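Local structure of adhesion and penetration protein autotransporter (Haemophilus influenzae, 3SYJ) at residues 291-294 and 300-303; 620-625 and 672-677; 641-646 and 692-697. The protein promotes bacterial adherence to and invasion of host cells and drives bacterial aggregation through its secreted passenger domain, which also probably acts as a serine protease. One frame throughout, in Å; residues are numbered along the deposited sequence.

Interaction 1: 291-294 and 300-303; sequences SITQ and SEIK
Two flat groups touch the opposing strand here, the carboxylate of E301 and the amide of Q294. The hydroxyl of S291 lies above the plane of the E301 carboxylate, its OG 2.8 Å from E301 OE2, although the exact placement of this exposed acid is doubtful. At the amide the neighbour is apolar: Q294 OE1 has the terminal methyl CD1 of I302 4.0 Å away, while NE2 turns elsewhere and bonds to T273. An extended chain, with CG of E301 opposite its own backbone N (chi1 169°), lays the acid along the face that carries S291 and T293. I292 and I302 share the other face, their CB atoms 4.4 Å apart.

Beneath these side chains is the regular antiparallel pattern. I292 and I302 form a hydrogen-bonded pair, I292 N reaching I302 O at 2.8 Å and I302 N returning to I292 O at 2.9 Å. Q294 N closes a further bond on S300 O at 2.7 Å, where the chain enters the second strand. T293 with E301, between these bonds, and S291 with K303, beyond I292 and I302, are non-hydrogen-bonded pairs.

The two strands are the arms of a β-hairpin, 289-294 and 301-308. The first arm is also paired with strand 279-285, while I292 packs inward on I282 and on L340 and F342 of strand 340-343, near the N-terminal end of the β-helix.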
loop_
_atom_site.group_PDB
_atom_site.type_symbol
_atom_site.label_atom_id
_atom_site.label_comp_id
_atom_site.label_asym_id
_atom_site.label_seq_id
_atom_site.Cartn_x
_atom_site.Cartn_y
_atom_site.Cartn_z
ATOM N N SER A 291 45.895 48.710 43.039
ATOM C CA SER A 291 47.053 48.732 42.158
ATOM C C SER A 291 47.042 47.573 41.172
ATOM O O SER A 291 46.625 46.462 41.503
ATOM C CB SER A 291 48.337 48.702 42.985
ATOM O OG SER A 291 49.390 49.316 42.278
ATOM N N ILE A 292 47.496 47.847 39.956
ATOM C CA ILE A 292 47.651 46.820 38.942
ATOM C C ILE A 292 49.109 46.782 38.513
ATOM O O ILE A 292 49.641 47.762 38.000
ATOM C CB ILE A 292 46.785 47.099 37.696
ATOM C CG1 ILE A 292 45.299 46.898 38.003
ATOM C CG2 ILE A 292 47.197 46.200 36.545
ATOM C CD1 ILE A 292 44.386 47.262 36.840
ATOM N N THR A 293 49.755 45.645 38.721
ATOM C CA THR A 293 51.137 45.476 38.300
ATOM C C THR A 293 51.214 44.776 36.946
ATOM O O THR A 293 50.669 43.691 36.761
ATOM C CB THR A 293 51.953 44.699 39.346
ATOM O OG1 THR A 293 52.368 45.597 40.386
ATOM C CG2 THR A 293 53.173 44.073 38.705
ATOM N N GLN A 294 51.854 45.386 35.975
ATOM C CA GLN A 294 52.092 44.819 34.659
ATOM C C GLN A 294 53.478 44.225 34.553
ATOM O O GLN A 294 54.454 44.903 34.707
ATOM C CB GLN A 294 51.955 45.918 33.623
ATOM C CG GLN A 294 51.672 45.505 32.213
ATOM C CD GLN A 294 51.541 46.694 31.311
ATOM O OE1 GLN A 294 51.256 47.767 31.777
ATOM N NE2 GLN A 294 51.751 46.513 30.024
ATOM N N SER A 300 55.479 49.798 35.418
ATOM C CA SER A 300 55.138 48.487 35.844
ATOM C C SER A 300 53.893 48.589 36.690
ATOM O O SER A 300 53.055 47.731 36.654
ATOM C CB SER A 300 56.306 47.878 36.609
ATOM O OG SER A 300 56.679 48.682 37.682
ATOM N N GLU A 301 53.790 49.656 37.459
ATOM C CA GLU A 301 52.628 49.748 38.340
ATOM C C GLU A 301 51.632 50.861 37.976
ATOM O O GLU A 301 52.022 51.987 37.662
ATOM C CB GLU A 301 53.072 49.876 39.801
ATOM C CG GLU A 301 51.950 50.253 40.763
ATOM C CD GLU A 301 52.277 49.892 42.208
ATOM O OE1 GLU A 301 53.074 48.945 42.407
ATOM O OE2 GLU A 301 51.739 50.546 43.138
ATOM N N ILE A 302 50.345 50.527 38.033
ATOM C CA ILE A 302 49.269 51.474 37.738
ATOM C C ILE A 302 48.319 51.584 38.928
ATOM O O ILE A 302 47.789 50.575 39.384
ATOM C CB ILE A 302 48.439 51.025 36.518
ATOM C CG1 ILE A 302 49.322 50.881 35.273
ATOM C CG2 ILE A 302 47.307 52.000 36.258
ATOM C CD1 ILE A 302 49.915 49.487 35.076
ATOM N N LYS A 303 48.101 52.797 39.431
ATOM C CA LYS A 303 47.191 52.990 40.562
ATOM C C LYS A 303 45.748 52.957 40.068
ATOM O O LYS A 303 45.439 53.538 39.034
ATOM C CB LYS A 303 47.457 54.332 41.253
ATOM C CG LYS A 303 48.727 54.399 42.097
ATOM C CD LYS A 303 48.756 53.337 43.208
ATOM C CE LYS A 303 47.561 53.433 44.174
ATOM N NZ LYS A 303 47.643 54.558 45.166
#

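Interaction 2: 620-625 and 672-677; sequences HDWINR and ICTRSD
Although W622 and T674 have the nearest CA atoms of the two segments, these are 10.8 Å apart, so strands 622-629 and 669-675 are not paired here and a single long side chain bridges the gap. W622 points its CB toward the other strand and delivers the far end of the indole's six-membered ring. Its CH2 meets the methyl CG2 of T674 at 3.5 Å and CG2 of I672 at 3.7 Å. Both methyls approach the ring obliquely. In T674, chi1 of 58° places OG1 between the backbone N and the carbonyl carbon and leaves CG2 to meet the indole, whose side chain it crosses at about a right angle. I672 and T674 flank C673, whose CB points away from the tryptophan and whose SG forms a disulfide with C684.

That disulfide ties together the arms of the hairpin 669-675 and 682-688, and R675 reaches from it to the backbone of N494. Closer to the indole, S590 and P593 of strand 586-593, antiparallel to 622-629, pack against W622. The arrangement is that of a β-solenoid carrying an excursion: between strands 659-662 and 701-709 the chain leaves the regular coils, and the disulfide-linked hairpin packs against a tryptophan at the start of strand 622-629.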
loop_
_atom_site.group_PDB
_atom_site.type_symbol
_atom_site.label_atom_id
_atom_site.label_comp_id
_atom_site.label_asym_id
_atom_site.label_seq_id
_atom_site.Cartn_x
_atom_site.Cartn_y
_atom_site.Cartn_z
ATOM N N HIS A 620 -10.863 35.329 22.371
ATOM C CA HIS A 620 -10.749 35.126 20.926
ATOM C C HIS A 620 -9.365 35.497 20.403
ATOM O O HIS A 620 -9.089 35.377 19.209
ATOM C CB HIS A 620 -11.780 35.979 20.194
ATOM C CG HIS A 620 -11.501 37.448 20.268
ATOM N ND1 HIS A 620 -12.000 38.250 21.273
ATOM C CD2 HIS A 620 -10.762 38.257 19.471
ATOM C CE1 HIS A 620 -11.582 39.491 21.091
ATOM N NE2 HIS A 620 -10.828 39.522 20.007
ATOM N N ASP A 621 -8.502 35.971 21.293
ATOM C CA ASP A 621 -7.191 36.473 20.898
ATOM C C ASP A 621 -6.096 35.659 21.591
ATOM O O ASP A 621 -5.604 36.030 22.663
ATOM C CB ASP A 621 -7.089 37.961 21.254
ATOM C CG ASP A 621 -5.740 38.553 20.925
ATOM O OD1 ASP A 621 -4.990 37.936 20.150
ATOM O OD2 ASP A 621 -5.426 39.644 21.440
ATOM N N TRP A 622 -5.743 34.531 20.973
ATOM C CA TRP A 622 -4.726 33.613 21.490
ATOM C C TRP A 622 -3.583 33.437 20.499
ATOM O O TRP A 622 -3.760 33.628 19.295
ATOM C CB TRP A 622 -5.343 32.239 21.766
ATOM C CG TRP A 622 -5.999 32.129 23.100
ATOM C CD1 TRP A 622 -6.871 33.018 23.663
ATOM C CD2 TRP A 622 -5.854 31.055 24.041
ATOM N NE1 TRP A 622 -7.262 32.570 24.901
ATOM C CE2 TRP A 622 -6.655 31.368 25.156
ATOM C CE3 TRP A 622 -5.115 29.865 24.053
ATOM C CZ2 TRP A 622 -6.747 30.531 26.269
ATOM C CZ3 TRP A 622 -5.205 29.038 25.158
ATOM C CH2 TRP A 622 -6.017 29.374 26.250
ATOM N N ILE A 623 -2.416 33.061 21.018
ATOM C CA ILE A 623 -1.263 32.718 20.195
ATOM C C ILE A 623 -1.297 31.238 19.824
ATOM O O ILE A 623 -1.499 30.377 20.688
ATOM C CB ILE A 623 0.060 33.007 20.938
ATOM C CG1 ILE A 623 0.077 34.458 21.439
ATOM C CG2 ILE A 623 1.246 32.708 20.037
ATOM C CD1 ILE A 623 1.339 34.867 22.178
ATOM N N ASN A 624 -1.104 30.940 18.541
ATOM C CA ASN A 624 -1.063 29.555 18.078
ATOM C C ASN A 624 0.334 28.940 18.197
ATOM O O ASN A 624 1.334 29.587 17.872
ATOM C CB ASN A 624 -1.571 29.461 16.639
ATOM C CG ASN A 624 -3.054 29.782 16.527
ATOM O OD1 ASN A 624 -3.850 29.438 17.405
ATOM N ND2 ASN A 624 -3.430 30.449 15.445
ATOM N N ARG A 625 0.395 27.692 18.660
ATOM C CA ARG A 625 1.674 27.022 18.903
ATOM C C ARG A 625 1.874 25.731 18.097
ATOM O O ARG A 625 0.922 25.134 17.584
ATOM C CB ARG A 625 1.845 26.712 20.393
ATOM C CG ARG A 625 1.749 27.918 21.315
ATOM C CD ARG A 625 2.812 28.961 21.008
ATOM N NE ARG A 625 3.148 29.748 22.193
ATOM C CZ ARG A 625 3.897 30.846 22.187
ATOM N NH1 ARG A 625 4.385 31.307 21.047
ATOM N NH2 ARG A 625 4.154 31.482 23.323
ATOM N N ILE A 672 -9.557 24.176 30.106
ATOM C CA ILE A 672 -8.557 25.070 29.533
ATOM C C ILE A 672 -7.531 25.477 30.593
ATOM O O ILE A 672 -7.895 25.942 31.674
ATOM C CB ILE A 672 -9.213 26.330 28.923
ATOM C CG1 ILE A 672 -10.275 25.943 27.890
ATOM C CG2 ILE A 672 -8.162 27.246 28.298
ATOM C CD1 ILE A 672 -9.758 25.086 26.767
ATOM N N CYS A 673 -6.254 25.293 30.276
ATOM C CA CYS A 673 -5.165 25.642 31.180
ATOM C C CYS A 673 -4.442 26.889 30.712
ATOM O O CYS A 673 -3.950 26.936 29.587
ATOM C CB CYS A 673 -4.159 24.496 31.268
ATOM S SG CYS A 673 -4.710 23.132 32.266
ATOM N N THR A 674 -4.360 27.888 31.583
ATOM C CA THR A 674 -3.670 29.133 31.257
ATOM C C THR A 674 -2.882 29.612 32.461
ATOM O O THR A 674 -3.309 29.428 33.605
ATOM C CB THR A 674 -4.663 30.251 30.880
ATOM O OG1 THR A 674 -5.574 30.450 31.964
ATOM C CG2 THR A 674 -5.446 29.892 29.632
ATOM N N ARG A 675 -1.725 30.220 32.202
ATOM C CA ARG A 675 -0.915 30.808 33.263
ATOM C C ARG A 675 -1.013 32.334 33.257
ATOM O O ARG A 675 -0.953 32.968 32.207
ATOM C CB ARG A 675 0.556 30.375 33.173
ATOM C CG ARG A 675 1.465 31.311 33.963
ATOM C CD ARG A 675 2.587 30.622 34.721
ATOM N NE ARG A 675 3.816 30.623 33.949
ATOM C CZ ARG A 675 5.041 30.786 34.444
ATOM N NH1 ARG A 675 5.244 30.987 35.741
ATOM N NH2 ARG A 675 6.076 30.764 33.615
ATOM N N SER A 676 -1.170 32.922 34.435
ATOM C CA SER A 676 -1.300 34.364 34.541
ATOM C C SER A 676 0.057 35.023 34.403
ATOM O O SER A 676 0.975 34.707 35.157
ATOM C CB SER A 676 -1.913 34.736 35.883
ATOM O OG SER A 676 -1.637 36.087 36.201
ATOM N N ASP A 677 0.183 35.938 33.444
ATOM C CA ASP A 677 1.401 36.734 33.291
ATOM C C ASP A 677 1.662 37.583 34.534
ATOM O O ASP A 677 2.813 37.898 34.864
ATOM C CB ASP A 677 1.306 37.653 32.068
ATOM C CG ASP A 677 1.459 36.904 30.758
ATOM O OD1 ASP A 677 2.134 35.854 30.744
ATOM O OD2 ASP A 677 0.916 37.369 29.734
#

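Interaction 3: 641-646 and 692-697; sequences VSRNVS and TKVINS
V694 is the first residue of the short helix 692-697 to meet the other segment, and it does so with one methyl. Its CG1 stands 4.1 Å from R643 NH1, obliquely to the guanidinium, and the two side chains cross at about a right angle. The carbonyl of V694 serves the helix itself. V694 O accepts from S697 N at 3.0 Å and from S697 OG at 2.9 Å, so the serine hydroxyl is folded back onto its own helix, a turn made possible by a chi1 of 84°.

S697 completes the contact through a water. That molecule donates to S697 OG at 2.7 Å and accepts from N644 ND2 at 3.0 Å; a weak third bond, 3.3 Å long, comes from R643 NH2. S697 OG thus both donates, to its own helix, and accepts, from the water. The water lies in the plane of the guanidinium, at its edge, and the amide of N644 is met at that edge too. R643 NE donates to N644 OD1 at 2.7 Å, nearly along the C=O axis (169°), with NH2 adding a weak bond to the same oxygen. The two adjacent residues therefore fix each other's orientation, and the bend in the arginine chain at chi3 (-65°) helps bring its head round to its neighbour.

Further partners of these buried polar groups lie close by. R643 NH1 forms a salt bridge with D619, the guanidinium makes a cation-pi contact with W622, and N644 ND2 also bonds to N624. Segment 641-646 is the corner between strands 638-641 and 645-654 of the solenoid, flanked by strand 622-629, and the helix lies over that corner just before strand 701-709 resumes the coils.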
loop_
_atom_site.group_PDB
_atom_site.type_symbol
_atom_site.label_atom_id
_atom_site.label_comp_id
_atom_site.label_asym_id
_atom_site.label_seq_id
_atom_site.Cartn_x
_atom_site.Cartn_y
_atom_site.Cartn_z
ATOM N N VAL A 641 -4.018 17.658 24.336
ATOM C CA VAL A 641 -3.663 18.702 23.378
ATOM C C VAL A 641 -4.856 19.642 23.252
ATOM O O VAL A 641 -5.913 19.255 22.749
ATOM C CB VAL A 641 -3.292 18.120 22.007
ATOM C CG1 VAL A 641 -2.805 19.219 21.071
ATOM C CG2 VAL A 641 -2.232 17.031 22.163
ATOM N N SER A 642 -4.682 20.876 23.724
ATOM C CA SER A 642 -5.800 21.787 23.946
ATOM C C SER A 642 -5.793 22.868 22.868
ATOM O O SER A 642 -5.168 22.701 21.820
ATOM C CB SER A 642 -5.632 22.514 25.289
ATOM O OG SER A 642 -6.821 23.184 25.674
ATOM N N ARG A 643 -6.490 23.972 23.126
ATOM C CA ARG A 643 -6.851 24.946 22.097
ATOM C C ARG A 643 -5.649 25.735 21.613
ATOM O O ARG A 643 -4.671 25.899 22.341
ATOM C CB ARG A 643 -7.932 25.906 22.602
ATOM C CG ARG A 643 -7.604 26.609 23.922
ATOM C CD ARG A 643 -8.595 27.740 24.208
ATOM N NE ARG A 643 -8.480 28.806 23.216
ATOM C CZ ARG A 643 -9.145 29.957 23.267
ATOM N NH1 ARG A 643 -9.983 30.206 24.270
ATOM N NH2 ARG A 643 -8.972 30.862 22.309
ATOM N N ASN A 644 -5.743 26.230 20.384
ATOM C CA ASN A 644 -4.679 27.008 19.759
ATOM C C ASN A 644 -3.343 26.270 19.655
ATOM O O ASN A 644 -2.271 26.841 19.876
ATOM C CB ASN A 644 -4.531 28.378 20.425
ATOM C CG ASN A 644 -5.805 29.212 20.322
ATOM O OD1 ASN A 644 -6.607 29.243 21.255
ATOM N ND2 ASN A 644 -6.007 29.869 19.172
ATOM N N VAL A 645 -3.423 24.992 19.313
ATOM C CA VAL A 645 -2.255 24.246 18.887
ATOM C C VAL A 645 -2.426 24.017 17.393
ATOM O O VAL A 645 -3.321 23.283 16.964
ATOM C CB VAL A 645 -2.131 22.889 19.602
ATOM C CG1 VAL A 645 -0.929 22.127 19.072
ATOM C CG2 VAL A 645 -2.030 23.082 21.119
ATOM N N SER A 646 -1.586 24.675 16.601
ATOM C CA SER A 646 -1.687 24.581 15.154
ATOM C C SER A 646 -1.403 23.163 14.706
ATOM O O SER A 646 -2.090 22.619 13.844
ATOM C CB SER A 646 -0.704 25.538 14.485
ATOM O OG SER A 646 -1.126 26.875 14.645
ATOM N N THR A 692 -19.032 32.499 18.876
ATOM C CA THR A 692 -18.704 32.291 17.470
ATOM C C THR A 692 -17.311 32.824 17.139
ATOM O O THR A 692 -16.546 32.192 16.406
ATOM C CB THR A 692 -19.750 32.990 16.563
ATOM O OG1 THR A 692 -21.060 32.507 16.884
ATOM C CG2 THR A 692 -19.472 32.733 15.088
ATOM N N LYS A 693 -16.996 33.993 17.686
ATOM C CA LYS A 693 -15.728 34.658 17.427
ATOM C C LYS A 693 -14.585 33.832 17.990
ATOM O O LYS A 693 -13.541 33.676 17.356
ATOM C CB LYS A 693 -15.739 36.048 18.063
ATOM C CG LYS A 693 -14.434 36.816 17.938
ATOM C CD LYS A 693 -14.203 37.310 16.518
ATOM C CE LYS A 693 -13.148 38.422 16.473
ATOM N NZ LYS A 693 -13.569 39.670 17.197
ATOM N N VAL A 694 -14.793 33.301 19.190
ATOM C CA VAL A 694 -13.803 32.458 19.832
ATOM C C VAL A 694 -13.653 31.158 19.054
ATOM O O VAL A 694 -12.546 30.742 18.732
ATOM C CB VAL A 694 -14.186 32.157 21.290
ATOM C CG1 VAL A 694 -13.141 31.270 21.935
ATOM C CG2 VAL A 694 -14.355 33.451 22.080
ATOM N N ILE A 695 -14.779 30.526 18.742
ATOM C CA ILE A 695 -14.777 29.268 18.012
ATOM C C ILE A 695 -14.052 29.399 16.683
ATOM O O ILE A 695 -13.267 28.526 16.301
ATOM C CB ILE A 695 -16.212 28.757 17.773
ATOM C CG1 ILE A 695 -16.816 28.255 19.083
ATOM C CG2 ILE A 695 -16.237 27.656 16.718
ATOM C CD1 ILE A 695 -18.318 28.177 19.057
ATOM N N ASN A 696 -14.308 30.495 15.981
ATOM C CA ASN A 696 -13.715 30.695 14.663
ATOM C C ASN A 696 -12.233 31.022 14.734
ATOM O O ASN A 696 -11.531 30.921 13.733
ATOM C CB ASN A 696 -14.447 31.799 13.889
ATOM C CG ASN A 696 -15.815 31.360 13.390
ATOM O OD1 ASN A 696 -16.059 30.174 13.147
ATOM N ND2 ASN A 696 -16.713 32.324 13.225
ATOM N N SER A 697 -11.761 31.423 15.912
ATOM C CA SER A 697 -10.368 31.817 16.070
ATOM C C SER A 697 -9.477 30.617 16.389
ATOM O O SER A 697 -8.259 30.691 16.277
ATOM C CB SER A 697 -10.224 32.871 17.166
ATOM O OG SER A 697 -10.138 32.249 18.436
HETATM O O HOH W 1 -7.721 32.279 19.652
#

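Interactions 2 and 3 are neighbours, their centres about 10 Å apart, whereas the centre of interaction 1 lies about 58 Å from that of interaction 2. Strands 622-629 and 645-654 pair side by side, and R625 O to S646 N, at 2.7 Å, is a probable hydrogen bond joining interactions 2 and 3 directly. Both involve parts of one excursion from the solenoid, its hairpin in interaction 2 and its helix in interaction 3. Interactions 1 and 2 are surface contacts and interaction 3 is buried, yet chemistry does not simply follow depth: the hairpin of interaction 1 relies on backbone bonds, 620-625 with 672-677 on apolar touch, and the buried contact on a water-bridged polar network.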